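Local structure of glutathione s-transferase S2 (Nilaparvata lugens, 5H5L) at residues P17-L22 / D31-R36; S103-E108 / A112-L117; G141-N146 / W151-F156; Y155-L160 / D182-L187. The protein probably catalyses the conjugation of glutathione to electrophilic substrates, as a sigma-class glutathione S-transferase also known as a prostaglandin D synthase, and binds glutathione. One frame throughout, in Å; residues are numbered along the deposited sequence.

Interaction 1 (P17-L22 / D31-R36); sequences PIRWML and DNRIER
Arg19, on the helix running through 17-22, and Asp31, on the strand at the start of 31-36, bring their CA atoms to 7.8 Å, a gap spanned by side chains and a water. Arg19 has the reach for it: its chain is extended from CG to NE, and NE gives a hydrogen bond of 2.9 Å to Asp31 OD1, part of a salt bridge. The oxygen offers its syn lone pair and lies near the guanidinium plane, although carboxylate and guanidinium planes stand 77° apart. Arg33 completes the network within its own strand, its NE reaching Asp31 OD2 at 2.9 Å from above the carboxylate plane. One aspartate thus holds two arginines, whose guanidinium groups stack with centres 3.7 Å apart and planes at 20°; its charge probably eases their mutual repulsion. The water accepts from Arg19 NH2 at 2.9 Å and can donate to Asp31 OD1, though it has other acceptors in reach. Further along, Arg19 NH1 binds Phe11 O and Glu16, and NH2 binds Phe9 O, so the guanidinium is fixed on several sides. Helix 15-25 and strand 30-34 are here joined within the beta-alpha-beta unit of the thioredoxin-like N-terminal domain, beside Tyr8 of the glutathione site.

Interaction 2 (S103-E108 / A112-L117); sequences SKWFRE and ATKKKL
Trp105 and Leu117, and likewise Glu108 and Lys114, bring their CA atoms to 5.7 Å, where the end of one helix and the chain just beyond it meet the opening turns of the next. The indole of Trp105 is the broad surface of the contact. Lys114 lays its aliphatic chain across it: CG sits 3.5 Å from Trp105 NE1, and CE lies over the five-membered ring, 4.2 Å from its centroid, in a CH-pi contact. Having CG anti to the backbone N (chi1 177°) and staying extended beyond it, the lysine carries its ammonium above the six-membered ring, too high for more than a weak cation-pi attraction. The carbonyl oxygen of Lys114 meets the indole edge in its plane, 3.3 Å from Trp105 CD1. Helices 82-106 and 111-139 form a helical hairpin of the all-helical C-terminal domain, and Arg107, in the turn region, belongs to the glutathione pocket. An alanine at Lys114 is likely to strip the indole face of the CG-to-CE methylenes that now cover it. Leu117 suits its place as a branched apolar side chain, with CB at the indole edge and CD1 3.9 Å from Lys104 CG. Glu108, bent at chi2 (61°), slides its CG past Lys114 CB at 3.8 Å and turns OE2 to within 3.5 Å of Thr113 CB. Thr113 OG1 instead bonds to Asp110 OD2, while Glu108 OE2 receives a weak bond from Asp110 N.

Interaction 3 (G141-N146 / W151-F156); sequences GGYLAN and WGDIYF
The backbone N of Leu144 donates a hydrogen bond of 2.8 Å to Asp153 OD1, nearly straight at 164° and directed at the syn lone pair of the carboxylate. The other oxygen, OD2, accepts from Ser150 N just before the helix, and a water that accepts from Ala145 N at 3.0 Å can donate to OD2. Asp153 CG lies anti to its own carbonyl carbon (chi1 -59°), which lets the carboxylate serve both the loop and the helix start. In a Ser-x-x-Asp sequence, the bond to Ser150 N is consistent with the capping box familiar at this helix in glutathione transferases. Replacing Asp153 by alanine would probably leave the amides of Leu144 and Ser150 without their acceptor and free the loop to drift from the helix.

Leu144 supplies the apolar half. Its CD2 stands over one face of the Phe156 ring, 4.2 Å from the centroid, a CH-pi contact, while CD1 packs 3.8 Å from Phe156 CB. The lack of a side chain at Gly152 lets Leu144 CD1 come close to the helix backbone, 3.5 Å from Gly152 O. Tyr143 CD1 passes 3.5 Å from Asp153 OD2, its ring also meeting Lys183 in a cation-pi contact. A buried carboxylate supplied with backbone N-H groups and water is likely to keep its charge, so that one side chain ties the loop's main-chain amides to the helix start.

Interaction 4 (Y155-L160 / D182-L187); sequences YFISIL and DKVVNL
Ile157 points toward the neighbouring helix, where CG1 rests on Val184 while CG2 reaches both Val184 and Val185. The CA atoms of Ile157 and Val184 stand 7.1 Å apart, a separation that beta-branched side chains fill well with their short, broad bulk. Crossing at a slant, Ile157 CG1 comes within 4.0 Å of Val184 CG2, and Ile157 CB lies 4.1 Å from Val184 CG1, so both methyls of the valine press on the isoleucine. Val185 is met at about a right angle, with Ile157 CG2 4.1 Å from Val185 CG1. CG2 of Ile157 lies anti to the backbone N while CG1 lies beside it (chi1 -64°), which turns both branches to the valines. Purely van der Waals in kind, the contact buries a modest 120 Å². Just beyond, Asn186 turns its amide back along its own chain, ND2 donating to Asp182 O at 2.8 Å and 155°. Through Ile157, helix 151-164 packs against helix 175-185, whose Leu180 and Asn181 also touch this isoleucine. Val184 meets Trp20 of helix 15-25 as well, and Tyr155 and Phe156 carry the packing toward helices 15-25 and 82-106.

Along the chain the contacts come in order from interaction 1 to interaction 4. Interaction 1 belongs to the N-terminal thioredoxin-like domain; the other three lie in the helical C-terminal domain. Interactions 3 and 4, with centres 9 Å apart, share Tyr155 and Phe156 on helix 151-164, which thereby meets both the preceding loop and helix 175-185. The same helix touches helix 15-25 of interaction 1 through Pro17, Trp20 and Met21, so the two domains pack directly on each other. Interaction 2 stands apart, its centre 26 to 29 Å from the others, at the surface hairpin that carries Arg107 of the glutathione pocket.

Interaction 1 (P17-L22 / D31-R36)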
# COMPACT_ATOMS: atom_id res chain seq x y z
N PRO B 17 -2.91 -14.21 3.20
CA PRO B 17 -4.11 -13.49 2.78
C PRO B 17 -4.59 -13.92 1.41
O PRO B 17 -5.80 -14.02 1.20
CB PRO B 17 -3.66 -12.02 2.82
CG PRO B 17 -2.26 -12.01 3.07
CD PRO B 17 -1.84 -13.30 3.64
N ILE B 18 -3.68 -14.22 0.49
CA ILE B 18 -4.12 -14.64 -0.83
C ILE B 18 -4.69 -16.06 -0.78
O ILE B 18 -5.73 -16.36 -1.37
CB ILE B 18 -2.96 -14.53 -1.84
CG1 ILE B 18 -2.50 -13.07 -1.96
CG2 ILE B 18 -3.40 -15.04 -3.20
CD1 ILE B 18 -1.15 -12.89 -2.57
N ARG B 19 -4.03 -16.95 -0.03
CA ARG B 19 -4.58 -18.30 0.14
C ARG B 19 -5.97 -18.26 0.77
O ARG B 19 -6.88 -18.97 0.33
CB ARG B 19 -3.63 -19.15 0.98
CG ARG B 19 -2.24 -19.40 0.37
CD ARG B 19 -1.26 -19.96 1.41
NE ARG B 19 0.10 -20.15 0.91
CZ ARG B 19 1.20 -19.82 1.57
NH1 ARG B 19 1.13 -19.26 2.77
NH2 ARG B 19 2.39 -20.04 1.03
N TRP B 20 -6.15 -17.43 1.81
CA TRP B 20 -7.47 -17.35 2.42
C TRP B 20 -8.49 -16.80 1.45
O TRP B 20 -9.63 -17.28 1.42
CB TRP B 20 -7.46 -16.48 3.69
CG TRP B 20 -6.77 -17.09 4.88
CD1 TRP B 20 -5.89 -18.12 4.86
CD2 TRP B 20 -6.91 -16.70 6.26
NE1 TRP B 20 -5.46 -18.40 6.14
CE2 TRP B 20 -6.07 -17.54 7.01
CE3 TRP B 20 -7.64 -15.72 6.93
CZ2 TRP B 20 -5.94 -17.43 8.38
CZ3 TRP B 20 -7.52 -15.62 8.30
CH2 TRP B 20 -6.69 -16.48 9.01
N MET B 21 -8.14 -15.77 0.68
CA MET B 21 -9.10 -15.21 -0.27
C MET B 21 -9.47 -16.23 -1.35
O MET B 21 -10.64 -16.34 -1.74
CB MET B 21 -8.53 -13.94 -0.91
CG MET B 21 -8.53 -12.71 0.01
SD MET B 21 -10.13 -12.34 0.71
CE MET B 21 -11.10 -12.09 -0.73
N LEU B 22 -8.50 -16.97 -1.83
CA LEU B 22 -8.80 -17.97 -2.85
C LEU B 22 -9.65 -19.09 -2.26
O LEU B 22 -10.58 -19.58 -2.91
CB LEU B 22 -7.51 -18.52 -3.44
CG LEU B 22 -6.70 -17.56 -4.32
CD1 LEU B 22 -5.37 -18.13 -4.57
CD2 LEU B 22 -7.42 -17.35 -5.63
N ASP B 31 -0.80 -24.10 -4.87
CA ASP B 31 -0.14 -23.48 -3.73
C ASP B 31 1.34 -23.82 -3.81
O ASP B 31 1.84 -24.71 -3.12
CB ASP B 31 -0.77 -23.95 -2.42
CG ASP B 31 -0.34 -23.14 -1.23
OD1 ASP B 31 -0.00 -21.96 -1.41
OD2 ASP B 31 -0.35 -23.69 -0.10
N ASN B 32 2.05 -23.09 -4.66
CA ASN B 32 3.47 -23.33 -4.91
C ASN B 32 4.33 -22.72 -3.80
O ASN B 32 4.53 -21.50 -3.76
CB ASN B 32 3.84 -22.76 -6.28
CG ASN B 32 5.26 -23.06 -6.68
OD1 ASN B 32 5.73 -24.20 -6.53
ND2 ASN B 32 5.97 -22.05 -7.18
N ARG B 33 4.87 -23.57 -2.91
CA ARG B 33 5.63 -23.15 -1.74
C ARG B 33 7.13 -23.33 -1.92
O ARG B 33 7.58 -24.36 -2.44
CB ARG B 33 5.18 -23.90 -0.48
CG ARG B 33 3.74 -23.64 -0.10
CD ARG B 33 3.21 -24.49 1.08
NE ARG B 33 1.98 -23.88 1.57
CZ ARG B 33 1.82 -23.26 2.74
NH1 ARG B 33 2.78 -23.17 3.65
NH2 ARG B 33 0.66 -22.70 2.98
N ILE B 34 7.89 -22.36 -1.45
CA ILE B 34 9.32 -22.25 -1.69
C ILE B 34 10.06 -22.40 -0.38
O ILE B 34 9.74 -21.72 0.60
CB ILE B 34 9.70 -20.90 -2.33
CG1 ILE B 34 8.83 -20.63 -3.54
CG2 ILE B 34 11.18 -20.88 -2.71
CD1 ILE B 34 8.94 -21.68 -4.62
N GLU B 35 11.10 -23.24 -0.40
CA GLU B 35 12.00 -23.34 0.74
C GLU B 35 13.06 -22.25 0.70
O GLU B 35 13.54 -21.84 -0.36
CB GLU B 35 12.67 -24.71 0.76
CG GLU B 35 11.71 -25.89 0.92
CD GLU B 35 10.87 -25.83 2.20
OE1 GLU B 35 11.39 -25.45 3.28
OE2 GLU B 35 9.66 -26.16 2.10
N ARG B 36 13.43 -21.79 1.90
CA ARG B 36 14.38 -20.69 2.05
C ARG B 36 15.70 -21.02 1.38
O ARG B 36 16.45 -20.13 0.95
CB ARG B 36 14.60 -20.40 3.54
CG ARG B 36 13.38 -20.73 4.43
CD ARG B 36 13.17 -19.74 5.56
NE ARG B 36 12.81 -18.42 5.03
CZ ARG B 36 13.45 -17.28 5.31
NH1 ARG B 36 14.49 -17.26 6.14
NH2 ARG B 36 13.03 -16.15 4.75
O HOH W 1 2.33 -20.56 -1.87

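Interaction 2 (S103-E108 / A112-L117)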
# COMPACT_ATOMS: atom_id res chain seq x y z
N SER B 103 8.60 -5.33 10.15
CA SER B 103 9.63 -5.70 9.18
C SER B 103 10.99 -5.17 9.62
O SER B 103 11.99 -5.89 9.54
CB SER B 103 9.26 -5.18 7.79
OG SER B 103 8.03 -5.73 7.34
N LYS B 104 11.04 -3.93 10.08
CA LYS B 104 12.27 -3.37 10.62
C LYS B 104 12.84 -4.28 11.71
O LYS B 104 14.03 -4.63 11.69
CB LYS B 104 11.99 -1.96 11.16
CG LYS B 104 13.07 -1.32 12.06
CD LYS B 104 14.03 -0.42 11.30
CE LYS B 104 15.24 -0.05 12.15
NZ LYS B 104 16.28 0.67 11.38
N TRP B 105 12.00 -4.68 12.66
CA TRP B 105 12.46 -5.56 13.73
C TRP B 105 12.92 -6.90 13.18
O TRP B 105 13.91 -7.46 13.65
CB TRP B 105 11.34 -5.75 14.74
CG TRP B 105 11.61 -6.87 15.68
CD1 TRP B 105 12.40 -6.83 16.81
CD2 TRP B 105 11.10 -8.21 15.60
NE1 TRP B 105 12.42 -8.06 17.41
CE2 TRP B 105 11.63 -8.93 16.69
CE3 TRP B 105 10.26 -8.87 14.70
CZ2 TRP B 105 11.35 -10.27 16.91
CZ3 TRP B 105 9.98 -10.20 14.92
CH2 TRP B 105 10.52 -10.89 16.02
N PHE B 106 12.21 -7.44 12.18
CA PHE B 106 12.54 -8.78 11.69
C PHE B 106 13.89 -8.81 10.99
O PHE B 106 14.60 -9.81 11.06
CB PHE B 106 11.45 -9.31 10.74
CG PHE B 106 11.21 -10.79 10.87
CD1 PHE B 106 10.09 -11.26 11.53
CD2 PHE B 106 12.11 -11.70 10.34
CE1 PHE B 106 9.87 -12.63 11.66
CE2 PHE B 106 11.90 -13.06 10.47
CZ PHE B 106 10.77 -13.53 11.13
N ARG B 107 14.26 -7.72 10.33
CA ARG B 107 15.43 -7.69 9.48
C ARG B 107 16.64 -7.10 10.19
O ARG B 107 17.64 -6.78 9.53
CB ARG B 107 15.14 -6.89 8.20
CG ARG B 107 14.05 -7.52 7.30
CD ARG B 107 13.81 -6.74 6.00
NE ARG B 107 12.82 -7.38 5.14
CZ ARG B 107 13.08 -8.38 4.30
NH1 ARG B 107 12.10 -8.90 3.56
NH2 ARG B 107 14.31 -8.88 4.19
N GLU B 108 16.59 -6.93 11.51
CA GLU B 108 17.70 -6.33 12.24
C GLU B 108 18.71 -7.41 12.62
O GLU B 108 18.34 -8.45 13.18
CB GLU B 108 17.20 -5.59 13.48
CG GLU B 108 18.30 -4.94 14.32
CD GLU B 108 19.11 -3.87 13.58
OE1 GLU B 108 18.60 -3.27 12.61
OE2 GLU B 108 20.28 -3.63 13.98
N ALA B 112 21.17 -6.48 20.08
CA ALA B 112 20.75 -5.53 21.11
C ALA B 112 19.84 -4.46 20.54
O ALA B 112 18.87 -4.06 21.19
CB ALA B 112 21.97 -4.89 21.77
N THR B 113 20.16 -3.93 19.36
CA THR B 113 19.23 -3.03 18.68
C THR B 113 17.88 -3.70 18.50
O THR B 113 16.84 -3.14 18.87
CB THR B 113 19.81 -2.61 17.33
OG1 THR B 113 21.09 -2.02 17.56
CG2 THR B 113 18.92 -1.58 16.61
N LYS B 114 17.90 -4.93 18.00
CA LYS B 114 16.68 -5.70 17.77
C LYS B 114 15.83 -5.81 19.02
O LYS B 114 14.59 -5.71 18.95
CB LYS B 114 17.06 -7.08 17.26
CG LYS B 114 15.90 -8.00 17.06
CD LYS B 114 16.37 -9.20 16.26
CE LYS B 114 15.24 -10.06 15.79
NZ LYS B 114 15.77 -11.20 15.03
N LYS B 115 16.47 -6.08 20.17
CA LYS B 115 15.74 -6.08 21.43
C LYS B 115 15.15 -4.71 21.69
O LYS B 115 14.05 -4.59 22.25
CB LYS B 115 16.68 -6.49 22.57
CG LYS B 115 17.04 -7.95 22.55
CD LYS B 115 15.94 -8.82 23.12
CE LYS B 115 16.29 -10.28 22.93
NZ LYS B 115 15.35 -11.22 23.57
N LYS B 116 15.87 -3.65 21.32
CA LYS B 116 15.32 -2.32 21.54
C LYS B 116 14.14 -2.07 20.62
O LYS B 116 13.14 -1.47 21.03
CB LYS B 116 16.40 -1.26 21.34
CG LYS B 116 17.42 -1.19 22.50
CD LYS B 116 18.50 -0.10 22.26
CE LYS B 116 19.92 -0.70 22.13
NZ LYS B 116 20.79 0.04 21.15
N LEU B 117 14.22 -2.52 19.37
CA LEU B 117 13.08 -2.37 18.47
C LEU B 117 11.87 -3.12 19.00
O LEU B 117 10.76 -2.57 19.06
CB LEU B 117 13.44 -2.87 17.07
CG LEU B 117 14.51 -2.03 16.37
CD1 LEU B 117 15.01 -2.74 15.12
CD2 LEU B 117 13.99 -0.66 16.05

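Interaction 3 (G141-N146 / W151-F156)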
# COMPACT_ATOMS: atom_id res chain seq x y z
N GLY B 141 -19.24 -1.75 13.69
CA GLY B 141 -20.03 -2.95 13.59
C GLY B 141 -19.31 -4.25 13.79
O GLY B 141 -19.85 -5.30 13.44
N GLY B 142 -18.12 -4.25 14.37
CA GLY B 142 -17.39 -5.48 14.53
C GLY B 142 -16.55 -5.86 13.33
O GLY B 142 -16.16 -7.03 13.21
N TYR B 143 -16.30 -4.93 12.40
CA TYR B 143 -15.47 -5.17 11.22
C TYR B 143 -14.51 -4.01 11.05
O TYR B 143 -14.64 -2.96 11.70
CB TYR B 143 -16.33 -5.35 9.97
CG TYR B 143 -17.21 -6.55 10.04
CD1 TYR B 143 -16.70 -7.80 9.75
CD2 TYR B 143 -18.55 -6.45 10.43
CE1 TYR B 143 -17.50 -8.93 9.80
CE2 TYR B 143 -19.36 -7.58 10.51
CZ TYR B 143 -18.81 -8.82 10.18
OH TYR B 143 -19.53 -9.97 10.23
N LEU B 144 -13.53 -4.19 10.15
CA LEU B 144 -12.61 -3.11 9.84
C LEU B 144 -13.32 -1.95 9.17
O LEU B 144 -12.93 -0.80 9.38
CB LEU B 144 -11.47 -3.58 8.94
CG LEU B 144 -10.21 -4.18 9.54
CD1 LEU B 144 -9.23 -4.39 8.37
CD2 LEU B 144 -9.58 -3.34 10.66
N ALA B 145 -14.37 -2.22 8.38
CA ALA B 145 -14.94 -1.16 7.58
C ALA B 145 -16.40 -1.44 7.26
O ALA B 145 -16.77 -2.59 7.01
CB ALA B 145 -14.17 -0.99 6.28
N ASN B 146 -17.20 -0.37 7.26
CA ASN B 146 -18.56 -0.35 6.69
C ASN B 146 -19.52 -1.31 7.41
O ASN B 146 -20.57 -1.68 6.86
CB ASN B 146 -18.54 -0.69 5.20
CG ASN B 146 -17.59 0.18 4.40
OD1 ASN B 146 -17.63 1.41 4.47
ND2 ASN B 146 -16.74 -0.46 3.60
N TRP B 151 -12.56 -7.94 2.30
CA TRP B 151 -11.25 -8.52 2.06
C TRP B 151 -10.25 -7.94 3.05
O TRP B 151 -9.28 -8.61 3.42
CB TRP B 151 -10.78 -8.27 0.60
CG TRP B 151 -10.50 -6.82 0.31
CD1 TRP B 151 -11.39 -5.90 -0.19
CD2 TRP B 151 -9.27 -6.13 0.50
NE1 TRP B 151 -10.78 -4.69 -0.32
CE2 TRP B 151 -9.48 -4.81 0.09
CE3 TRP B 151 -8.00 -6.51 0.98
CZ2 TRP B 151 -8.49 -3.85 0.15
CZ3 TRP B 151 -7.01 -5.56 1.04
CH2 TRP B 151 -7.25 -4.24 0.64
N GLY B 152 -10.48 -6.72 3.49
CA GLY B 152 -9.62 -6.14 4.49
C GLY B 152 -9.58 -6.94 5.79
O GLY B 152 -8.51 -7.13 6.38
N ASP B 153 -10.74 -7.39 6.26
CA ASP B 153 -10.77 -8.23 7.46
C ASP B 153 -9.93 -9.48 7.28
O ASP B 153 -9.18 -9.90 8.18
CB ASP B 153 -12.22 -8.62 7.79
CG ASP B 153 -13.12 -7.42 8.04
OD1 ASP B 153 -12.75 -6.57 8.87
OD2 ASP B 153 -14.17 -7.31 7.36
N ILE B 154 -10.03 -10.10 6.11
CA ILE B 154 -9.30 -11.32 5.86
C ILE B 154 -7.81 -11.07 5.77
O ILE B 154 -7.02 -11.83 6.32
CB ILE B 154 -9.90 -11.96 4.59
CG1 ILE B 154 -11.32 -12.45 4.96
CG2 ILE B 154 -9.06 -13.11 4.11
CD1 ILE B 154 -12.15 -12.89 3.79
N TYR B 155 -7.41 -9.98 5.12
CA TYR B 155 -6.00 -9.63 5.06
C TYR B 155 -5.45 -9.37 6.46
O TYR B 155 -4.40 -9.88 6.85
CB TYR B 155 -5.85 -8.41 4.15
CG TYR B 155 -4.45 -8.01 3.78
CD1 TYR B 155 -3.88 -8.45 2.59
CD2 TYR B 155 -3.72 -7.14 4.59
CE1 TYR B 155 -2.61 -8.04 2.21
CE2 TYR B 155 -2.45 -6.75 4.23
CZ TYR B 155 -1.91 -7.21 3.02
OH TYR B 155 -0.64 -6.83 2.67
N PHE B 156 -6.19 -8.57 7.24
CA PHE B 156 -5.78 -8.16 8.59
C PHE B 156 -5.57 -9.38 9.50
O PHE B 156 -4.50 -9.56 10.10
CB PHE B 156 -6.86 -7.21 9.08
CG PHE B 156 -6.69 -6.65 10.48
CD1 PHE B 156 -5.62 -5.84 10.81
CD2 PHE B 156 -7.68 -6.84 11.42
CE1 PHE B 156 -5.52 -5.29 12.11
CE2 PHE B 156 -7.58 -6.28 12.67
CZ PHE B 156 -6.52 -5.52 13.01
O HOH W 2 -14.60 -4.75 6.85

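Interaction 4 (Y155-L160 / D182-L187)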
# COMPACT_ATOMS: atom_id res chain seq x y z
N TYR B 155 -7.41 -9.98 5.12
CA TYR B 155 -6.00 -9.63 5.06
C TYR B 155 -5.45 -9.37 6.46
O TYR B 155 -4.40 -9.88 6.85
CB TYR B 155 -5.85 -8.41 4.15
CG TYR B 155 -4.45 -8.01 3.78
CD1 TYR B 155 -3.88 -8.45 2.59
CD2 TYR B 155 -3.72 -7.14 4.59
CE1 TYR B 155 -2.61 -8.04 2.21
CE2 TYR B 155 -2.45 -6.75 4.23
CZ TYR B 155 -1.91 -7.21 3.02
OH TYR B 155 -0.64 -6.83 2.67
N PHE B 156 -6.19 -8.57 7.24
CA PHE B 156 -5.78 -8.16 8.59
C PHE B 156 -5.57 -9.38 9.50
O PHE B 156 -4.50 -9.56 10.10
CB PHE B 156 -6.86 -7.21 9.08
CG PHE B 156 -6.69 -6.65 10.48
CD1 PHE B 156 -5.62 -5.84 10.81
CD2 PHE B 156 -7.68 -6.84 11.42
CE1 PHE B 156 -5.52 -5.29 12.11
CE2 PHE B 156 -7.58 -6.28 12.67
CZ PHE B 156 -6.52 -5.52 13.01
N ILE B 157 -6.58 -10.25 9.57
CA ILE B 157 -6.55 -11.41 10.48
C ILE B 157 -5.52 -12.44 10.04
O ILE B 157 -4.81 -13.02 10.87
CB ILE B 157 -7.96 -12.03 10.59
CG1 ILE B 157 -8.95 -11.06 11.22
CG2 ILE B 157 -7.93 -13.27 11.47
CD1 ILE B 157 -8.44 -10.45 12.51
N SER B 158 -5.40 -12.68 8.73
CA SER B 158 -4.42 -13.67 8.30
C SER B 158 -3.02 -13.25 8.68
O SER B 158 -2.20 -14.07 9.10
CB SER B 158 -4.53 -13.92 6.78
OG SER B 158 -4.09 -12.77 6.08
N ILE B 159 -2.71 -11.94 8.58
CA ILE B 159 -1.39 -11.46 8.93
C ILE B 159 -1.22 -11.37 10.45
O ILE B 159 -0.16 -11.69 10.98
CB ILE B 159 -1.11 -10.13 8.20
CG1 ILE B 159 -0.96 -10.44 6.69
CG2 ILE B 159 0.12 -9.45 8.73
CD1 ILE B 159 -0.82 -9.25 5.80
N LEU B 160 -2.26 -10.95 11.18
CA LEU B 160 -2.15 -10.93 12.65
C LEU B 160 -1.90 -12.33 13.21
O LEU B 160 -1.16 -12.49 14.19
CB LEU B 160 -3.41 -10.35 13.27
CG LEU B 160 -3.60 -8.85 13.17
CD1 LEU B 160 -4.80 -8.43 13.95
CD2 LEU B 160 -2.38 -8.07 13.64
N ASP B 182 -11.79 -14.23 15.66
CA ASP B 182 -12.52 -15.49 15.82
C ASP B 182 -13.57 -15.64 14.75
O ASP B 182 -13.82 -16.75 14.26
CB ASP B 182 -13.16 -15.55 17.21
CG ASP B 182 -12.13 -15.50 18.33
OD1 ASP B 182 -10.94 -15.80 18.08
OD2 ASP B 182 -12.52 -15.16 19.46
N LYS B 183 -14.17 -14.53 14.34
CA LYS B 183 -15.19 -14.55 13.29
C LYS B 183 -14.60 -14.95 11.94
O LYS B 183 -15.19 -15.74 11.20
CB LYS B 183 -15.83 -13.17 13.25
CG LYS B 183 -16.81 -12.90 12.19
CD LYS B 183 -17.82 -11.84 12.64
CE LYS B 183 -17.18 -10.57 13.20
NZ LYS B 183 -18.18 -9.67 13.87
N VAL B 184 -13.42 -14.44 11.61
CA VAL B 184 -12.87 -14.70 10.28
C VAL B 184 -12.38 -16.13 10.20
O VAL B 184 -12.66 -16.84 9.23
CB VAL B 184 -11.75 -13.70 9.95
CG1 VAL B 184 -10.96 -14.21 8.76
CG2 VAL B 184 -12.35 -12.32 9.64
N VAL B 185 -11.66 -16.60 11.21
CA VAL B 185 -11.10 -17.94 11.11
C VAL B 185 -12.16 -19.02 11.17
O VAL B 185 -11.83 -20.20 10.93
CB VAL B 185 -10.05 -18.25 12.18
CG1 VAL B 185 -8.96 -17.23 12.13
CG2 VAL B 185 -10.70 -18.33 13.60
N ASN B 186 -13.42 -18.66 11.45
CA ASN B 186 -14.53 -19.61 11.44
C ASN B 186 -15.42 -19.48 10.23
O ASN B 186 -16.38 -20.25 10.10
CB ASN B 186 -15.36 -19.45 12.72
CG ASN B 186 -14.73 -20.20 13.89
OD1 ASN B 186 -14.66 -21.43 13.89
ND2 ASN B 186 -14.21 -19.45 14.87
N LEU B 187 -15.13 -18.56 9.32
CA LEU B 187 -15.74 -18.63 8.00
C LEU B 187 -15.45 -20.02 7.43
O LEU B 187 -14.31 -20.48 7.50
CB LEU B 187 -15.19 -17.53 7.09
CG LEU B 187 -15.57 -16.13 7.59
CD1 LEU B 187 -14.80 -14.95 6.88
CD2 LEU B 187 -17.07 -15.93 7.47